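Local structure of Spermidine/putrescine ABC transporter, periplasmic binding protein (Treponema pallidum, 2V84) at residues A[278-283]-A[297-302]; A[287-292]-A[304-309]. The protein probably binds polyamines such as spermidine and putrescine as the periplasmic receptor of an ABC transporter. All coordinates share one frame; numbering follows the deposited sequence.

Interaction 1 (A[278-283]-A[297-302]); sequences FFLEPA and TIHREA
The imidazole of H299 reaches the bend between two consecutive helices, 269-279 and 282-292, of this periplasmic solute-binding protein, where L280 and E281 form the short connection and E281 takes the N-cap position of the second helix. Its NE2 donates to the backbone O of L280 at 2.8 Å, with the N-H aimed almost straight at the oxygen (175°). L280 O sits at the ring edge, in the imidazole plane, whereas seen from the carbonyl the donor stands above the plane of the C=O. This bond satisfies a carbonyl at the break between the helices.

With chi1 of -161°, CG of H299 is anti to its backbone N, which places the ring between the two segments, NE2 facing L280 and ND1 facing its own loop. The second ring nitrogen, ND1, accepts from E301 N at 3.2 Å and, weakly, from A302 N. Gripped at both nitrogens, the ring has its rotation fixed, and the pattern is consistent with a neutral tautomer protonated at NE2. Y285 of helix 282-292 stacks on the same imidazole.

Nonpolar contacts flank the bond. CD2 of L280 meets CD2 of H299, while on the other flank P282 crosses the ring at a slant, its CA 3.7 Å from H299 CE1. P282 and E301 lie alongside each other, pointing the same way; E301 bends at chi2, and its carboxylate leads off from the proline. The methyl CB of A302 closes this end of the contact, 3.8 Å from P282 O.

Interaction 2 (A[287-292]-A[304-309]); sequences EFLDTF and AYQKKT
D290, on helix 282-292, turns its carboxylate into the returning loop, where the backbone of K307 and K308 and the side-chain amide of Q306 receive it. Its CG is anti to its own carbonyl carbon (chi1 -78°), which carries the acid group across to residues 306-308. Starting at the root, CB of D290 rests 4.0 Å from CB of K308. CG lies near the K307 and K308 amide nitrogens, and beyond it the two oxygens divide the donors. OD2 accepts from K307 N at 2.7 Å, a nearly straight bond (173°) arriving on the syn side, and also takes a hydrogen from a water that donates a second one to Y305 O. OD1 is held from opposite faces of the carboxylate plane: K308 N comes from well above it at 3.2 Å, and Q306 NE2 meets the oxygen at 3.1 Å.

The Q306 amide also donates through NE2 to F294 O, so it links the aspartate to the main chain at F294. Its flat end leans on L289, whose CD1 is 3.6 Å from Q306 OE1. The K308 chain passes the C-terminal end of the helix, bringing CD to 3.2 Å from D290 O before its amine leads away to a weak bond with Y311 OH. One carboxylate, taking two successive main-chain N-H groups and a side-chain amide, thus holds the loop after helix 282-292 to that helix in what is probably a type II periplasmic-binding-protein fold.

Both interactions fasten the chain that follows helix 282-292 back onto that helix: interaction 1 at its start and the bend preceding it, interaction 2 along its last turns. Their segments alternate in sequence, with centres about 10 Å apart, and they touch where F279 meets F288, P282 meets Y305 and A302 meets L289. Interaction 1 is largely buried, and a single imidazole-to-carbonyl bond crosses it amid aliphatic and aromatic neighbours. Interaction 2 lies at the surface, where a carboxylate gathers several N-H donors and a water. The direction is also reversed: in 278-283/297-302 a loop side chain donates to a carbonyl of the inter-helix bend, whereas in 287-292/304-309 a helix carboxylate accepts from loop main-chain N-H groups and the Q306 amide.

Interaction 1 (A[278-283]-A[297-302])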
loop_
_atom_site.group_PDB
_atom_site.type_symbol
_atom_site.label_atom_id
_atom_site.label_comp_id
_atom_site.label_asym_id
_atom_site.label_seq_id
_atom_site.Cartn_x
_atom_site.Cartn_y
_atom_site.Cartn_z
ATOM N N PHE A 278 3.254 4.634 20.308
ATOM C CA PHE A 278 4.666 4.978 20.075
ATOM C C PHE A 278 4.902 5.355 18.599
ATOM O O PHE A 278 5.541 6.360 18.282
ATOM C CB PHE A 278 5.534 3.778 20.492
ATOM C CG PHE A 278 6.994 3.891 20.121
ATOM C CD1 PHE A 278 7.456 3.433 18.877
ATOM C CD2 PHE A 278 7.923 4.376 21.041
ATOM C CE1 PHE A 278 8.827 3.511 18.543
ATOM C CE2 PHE A 278 9.295 4.451 20.717
ATOM C CZ PHE A 278 9.738 4.017 19.472
ATOM N N PHE A 279 4.358 4.551 17.706
ATOM C CA PHE A 279 4.566 4.729 16.263
ATOM C C PHE A 279 3.996 6.064 15.786
ATOM O O PHE A 279 4.545 6.716 14.890
ATOM C CB PHE A 279 3.912 3.551 15.548
ATOM C CG PHE A 279 4.293 3.413 14.112
ATOM C CD1 PHE A 279 5.499 2.804 13.747
ATOM C CD2 PHE A 279 3.426 3.857 13.118
ATOM C CE1 PHE A 279 5.841 2.667 12.390
ATOM C CE2 PHE A 279 3.752 3.709 11.763
ATOM C CZ PHE A 279 4.972 3.120 11.409
ATOM N N LEU A 280 2.892 6.473 16.416
ATOM C CA LEU A 280 2.228 7.737 16.091
ATOM C C LEU A 280 2.787 8.964 16.832
ATOM O O LEU A 280 2.264 10.061 16.661
ATOM C CB LEU A 280 0.720 7.644 16.324
ATOM C CG LEU A 280 -0.069 6.707 15.389
ATOM C CD1 LEU A 280 -1.526 6.676 15.827
ATOM C CD2 LEU A 280 0.059 7.087 13.928
ATOM N N GLU A 281 3.819 8.777 17.651
ATOM C CA GLU A 281 4.574 9.915 18.178
ATOM C C GLU A 281 5.196 10.642 16.984
ATOM O O GLU A 281 5.786 9.993 16.138
ATOM C CB GLU A 281 5.658 9.443 19.143
ATOM C CG GLU A 281 6.011 10.451 20.220
ATOM C CD GLU A 281 4.898 10.686 21.232
ATOM O OE1 GLU A 281 4.594 9.755 22.033
ATOM O OE2 GLU A 281 4.356 11.822 21.252
ATOM N N PRO A 282 5.042 11.979 16.907
ATOM C CA PRO A 282 5.413 12.801 15.739
ATOM C C PRO A 282 6.809 12.560 15.175
ATOM O O PRO A 282 6.961 12.426 13.955
ATOM C CB PRO A 282 5.305 14.221 16.288
ATOM C CG PRO A 282 4.203 14.111 17.276
ATOM C CD PRO A 282 4.456 12.817 17.968
ATOM N N ALA A 283 7.814 12.523 16.057
ATOM C CA ALA A 283 9.193 12.282 15.632
ATOM C C ALA A 283 9.418 10.861 15.140
ATOM O O ALA A 283 10.203 10.635 14.207
ATOM C CB ALA A 283 10.172 12.617 16.756
ATOM N N THR A 297 0.828 11.685 4.818
ATOM C CA THR A 297 -0.572 11.576 4.382
ATOM C C THR A 297 -1.595 11.469 5.511
ATOM O O THR A 297 -2.722 11.922 5.354
ATOM C CB THR A 297 -0.759 10.393 3.420
ATOM O OG1 THR A 297 -0.178 9.222 4.002
ATOM C CG2 THR A 297 -0.062 10.684 2.110
ATOM N N ILE A 298 -1.213 10.880 6.656
ATOM C CA ILE A 298 -2.205 10.621 7.714
ATOM C C ILE A 298 -2.003 11.418 8.994
ATOM O O ILE A 298 -2.891 11.456 9.848
ATOM C CB ILE A 298 -2.305 9.098 8.123
ATOM C CG1 ILE A 298 -1.093 8.648 8.957
ATOM C CG2 ILE A 298 -2.522 8.207 6.906
ATOM C CD1 ILE A 298 -1.274 7.301 9.617
ATOM N N HIS A 299 -0.840 12.042 9.130
ATOM C CA HIS A 299 -0.374 12.524 10.433
ATOM C C HIS A 299 -0.231 14.028 10.391
ATOM O O HIS A 299 0.510 14.572 9.547
ATOM C CB HIS A 299 0.977 11.870 10.765
ATOM C CG HIS A 299 1.346 11.908 12.218
ATOM N ND1 HIS A 299 1.780 13.055 12.854
ATOM C CD2 HIS A 299 1.389 10.924 13.154
ATOM C CE1 HIS A 299 2.058 12.780 14.115
ATOM N NE2 HIS A 299 1.828 11.496 14.322
ATOM N N ARG A 300 -0.914 14.716 11.301
ATOM C CA ARG A 300 -0.898 16.185 11.235
ATOM C C ARG A 300 0.320 16.907 11.790
ATOM O O ARG A 300 0.465 18.102 11.568
ATOM C CB ARG A 300 -2.238 16.840 11.620
ATOM C CG ARG A 300 -3.043 16.167 12.664
ATOM C CD ARG A 300 -4.301 16.957 12.940
ATOM N NE ARG A 300 -4.533 17.054 14.378
ATOM C CZ ARG A 300 -4.166 18.080 15.137
ATOM N NH1 ARG A 300 -3.556 19.129 14.604
ATOM N NH2 ARG A 300 -4.413 18.055 16.436
ATOM N N GLU A 301 1.222 16.180 12.448
ATOM C CA GLU A 301 2.429 16.783 13.003
ATOM C C GLU A 301 3.684 16.350 12.268
ATOM O O GLU A 301 4.623 17.133 12.143
ATOM C CB GLU A 301 2.577 16.428 14.489
ATOM C CG GLU A 301 1.457 16.956 15.371
ATOM C CD GLU A 301 1.366 18.453 15.340
ATOM O OE1 GLU A 301 2.288 19.096 15.896
ATOM O OE2 GLU A 301 0.379 18.986 14.769
ATOM N N ALA A 302 3.687 15.117 11.759
ATOM C CA ALA A 302 4.930 14.467 11.365
ATOM C C ALA A 302 5.774 15.169 10.295
ATOM O O ALA A 302 7.001 15.067 10.322
ATOM C CB ALA A 302 4.691 13.025 11.017
#

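Interaction 2 (A[287-292]-A[304-309])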
loop_
_atom_site.group_PDB
_atom_site.type_symbol
_atom_site.label_atom_id
_atom_site.label_comp_id
_atom_site.label_asym_id
_atom_site.label_seq_id
_atom_site.Cartn_x
_atom_site.Cartn_y
_atom_site.Cartn_z
ATOM N N GLU A 287 10.231 9.610 11.429
ATOM C CA GLU A 287 11.319 8.666 11.138
ATOM C C GLU A 287 10.855 7.500 10.258
ATOM O O GLU A 287 11.607 7.023 9.393
ATOM C CB GLU A 287 11.985 8.166 12.434
ATOM C CG GLU A 287 12.996 7.025 12.243
ATOM C CD GLU A 287 13.611 6.553 13.549
ATOM O OE1 GLU A 287 13.765 7.381 14.457
ATOM O OE2 GLU A 287 13.949 5.357 13.675
ATOM N N PHE A 288 9.616 7.054 10.471
ATOM C CA PHE A 288 8.989 6.054 9.615
ATOM C C PHE A 288 8.861 6.566 8.177
ATOM O O PHE A 288 9.262 5.882 7.232
ATOM C CB PHE A 288 7.615 5.647 10.167
ATOM C CG PHE A 288 6.723 4.973 9.145
ATOM C CD1 PHE A 288 7.062 3.735 8.593
ATOM C CD2 PHE A 288 5.542 5.581 8.733
ATOM C CE1 PHE A 288 6.256 3.128 7.653
ATOM C CE2 PHE A 288 4.720 4.970 7.782
ATOM C CZ PHE A 288 5.080 3.744 7.243
ATOM N N LEU A 289 8.311 7.767 8.010
ATOM C CA LEU A 289 8.087 8.319 6.676
ATOM C C LEU A 289 9.385 8.539 5.923
ATOM O O LEU A 289 9.481 8.236 4.731
ATOM C CB LEU A 289 7.305 9.625 6.762
ATOM C CG LEU A 289 5.918 9.526 7.390
ATOM C CD1 LEU A 289 5.393 10.932 7.655
ATOM C CD2 LEU A 289 4.926 8.707 6.539
ATOM N N ASP A 290 10.383 9.043 6.642
ATOM C CA ASP A 290 11.691 9.378 6.072
ATOM C C ASP A 290 12.441 8.139 5.608
ATOM O O ASP A 290 13.310 8.228 4.732
ATOM C CB ASP A 290 12.546 10.071 7.120
ATOM C CG ASP A 290 12.180 11.520 7.329
ATOM O OD1 ASP A 290 11.341 12.074 6.597
ATOM O OD2 ASP A 290 12.761 12.121 8.250
ATOM N N THR A 291 12.146 6.999 6.235
ATOM C CA THR A 291 12.765 5.731 5.885
ATOM C C THR A 291 12.472 5.396 4.427
ATOM O O THR A 291 13.331 4.825 3.754
ATOM C CB THR A 291 12.306 4.580 6.817
ATOM O OG1 THR A 291 12.816 4.796 8.140
ATOM C CG2 THR A 291 12.817 3.219 6.329
ATOM N N PHE A 292 11.285 5.793 3.947
ATOM C CA PHE A 292 10.787 5.415 2.622
ATOM C C PHE A 292 10.553 6.575 1.656
ATOM O O PHE A 292 10.185 6.349 0.500
ATOM C CB PHE A 292 9.492 4.615 2.750
ATOM C CG PHE A 292 9.617 3.390 3.603
ATOM C CD1 PHE A 292 10.248 2.251 3.115
ATOM C CD2 PHE A 292 9.096 3.374 4.899
ATOM C CE1 PHE A 292 10.378 1.116 3.904
ATOM C CE2 PHE A 292 9.200 2.250 5.681
ATOM C CZ PHE A 292 9.842 1.119 5.189
ATOM N N ALA A 304 6.565 18.233 9.950
ATOM C CA ALA A 304 7.422 19.245 10.600
ATOM C C ALA A 304 8.710 18.658 11.191
ATOM O O ALA A 304 9.676 19.388 11.503
ATOM C CB ALA A 304 6.635 19.957 11.691
ATOM N N TYR A 305 8.705 17.338 11.326
ATOM C CA TYR A 305 9.733 16.579 12.018
ATOM C C TYR A 305 10.559 15.781 11.019
ATOM O O TYR A 305 11.535 15.134 11.391
ATOM C CB TYR A 305 9.057 15.605 12.986
ATOM C CG TYR A 305 8.429 16.227 14.219
ATOM C CD1 TYR A 305 7.182 16.839 14.165
ATOM C CD2 TYR A 305 9.074 16.168 15.453
ATOM C CE1 TYR A 305 6.605 17.400 15.298
ATOM C CE2 TYR A 305 8.503 16.727 16.597
ATOM C CZ TYR A 305 7.272 17.340 16.517
ATOM O OH TYR A 305 6.722 17.888 17.660
ATOM N N GLN A 306 10.133 15.791 9.754
ATOM C CA GLN A 306 10.777 14.996 8.713
ATOM C C GLN A 306 12.090 15.622 8.229
ATOM O O GLN A 306 12.219 16.845 8.139
ATOM C CB GLN A 306 9.833 14.793 7.533
ATOM C CG GLN A 306 8.714 13.793 7.796
ATOM C CD GLN A 306 7.904 13.495 6.548
ATOM O OE1 GLN A 306 6.805 13.995 6.382
ATOM N NE2 GLN A 306 8.462 12.695 5.659
ATOM N N LYS A 307 13.047 14.754 7.915
ATOM C CA LYS A 307 14.325 15.155 7.344
ATOM C C LYS A 307 14.367 14.905 5.833
ATOM O O LYS A 307 15.230 15.442 5.145
ATOM C CB LYS A 307 15.484 14.407 8.027
ATOM C CG LYS A 307 15.523 14.471 9.560
ATOM C CD LYS A 307 15.750 15.882 10.072
ATOM C CE LYS A 307 16.052 15.903 11.572
ATOM N NZ LYS A 307 14.842 15.555 12.380
ATOM N N LYS A 308 13.445 14.092 5.322
ATOM C CA LYS A 308 13.478 13.700 3.922
ATOM C C LYS A 308 12.343 14.329 3.101
ATOM O O LYS A 308 11.176 14.320 3.515
ATOM C CB LYS A 308 13.481 12.166 3.791
ATOM C CG LYS A 308 13.780 11.659 2.384
ATOM C CD LYS A 308 14.068 10.163 2.335
ATOM C CE LYS A 308 14.216 9.695 0.893
ATOM N NZ LYS A 308 15.231 10.493 0.126
ATOM N N THR A 309 12.710 14.879 1.944
ATOM C CA THR A 309 11.751 15.344 0.933
ATOM C C THR A 309 11.032 14.133 0.323
ATOM O O THR A 309 11.684 13.231 -0.215
ATOM C CB THR A 309 12.453 16.194 -0.160
ATOM O OG1 THR A 309 13.144 17.286 0.464
ATOM C CG2 THR A 309 11.448 16.744 -1.171
HETATM O O HOH W 1 12.712 12.712 11.049
#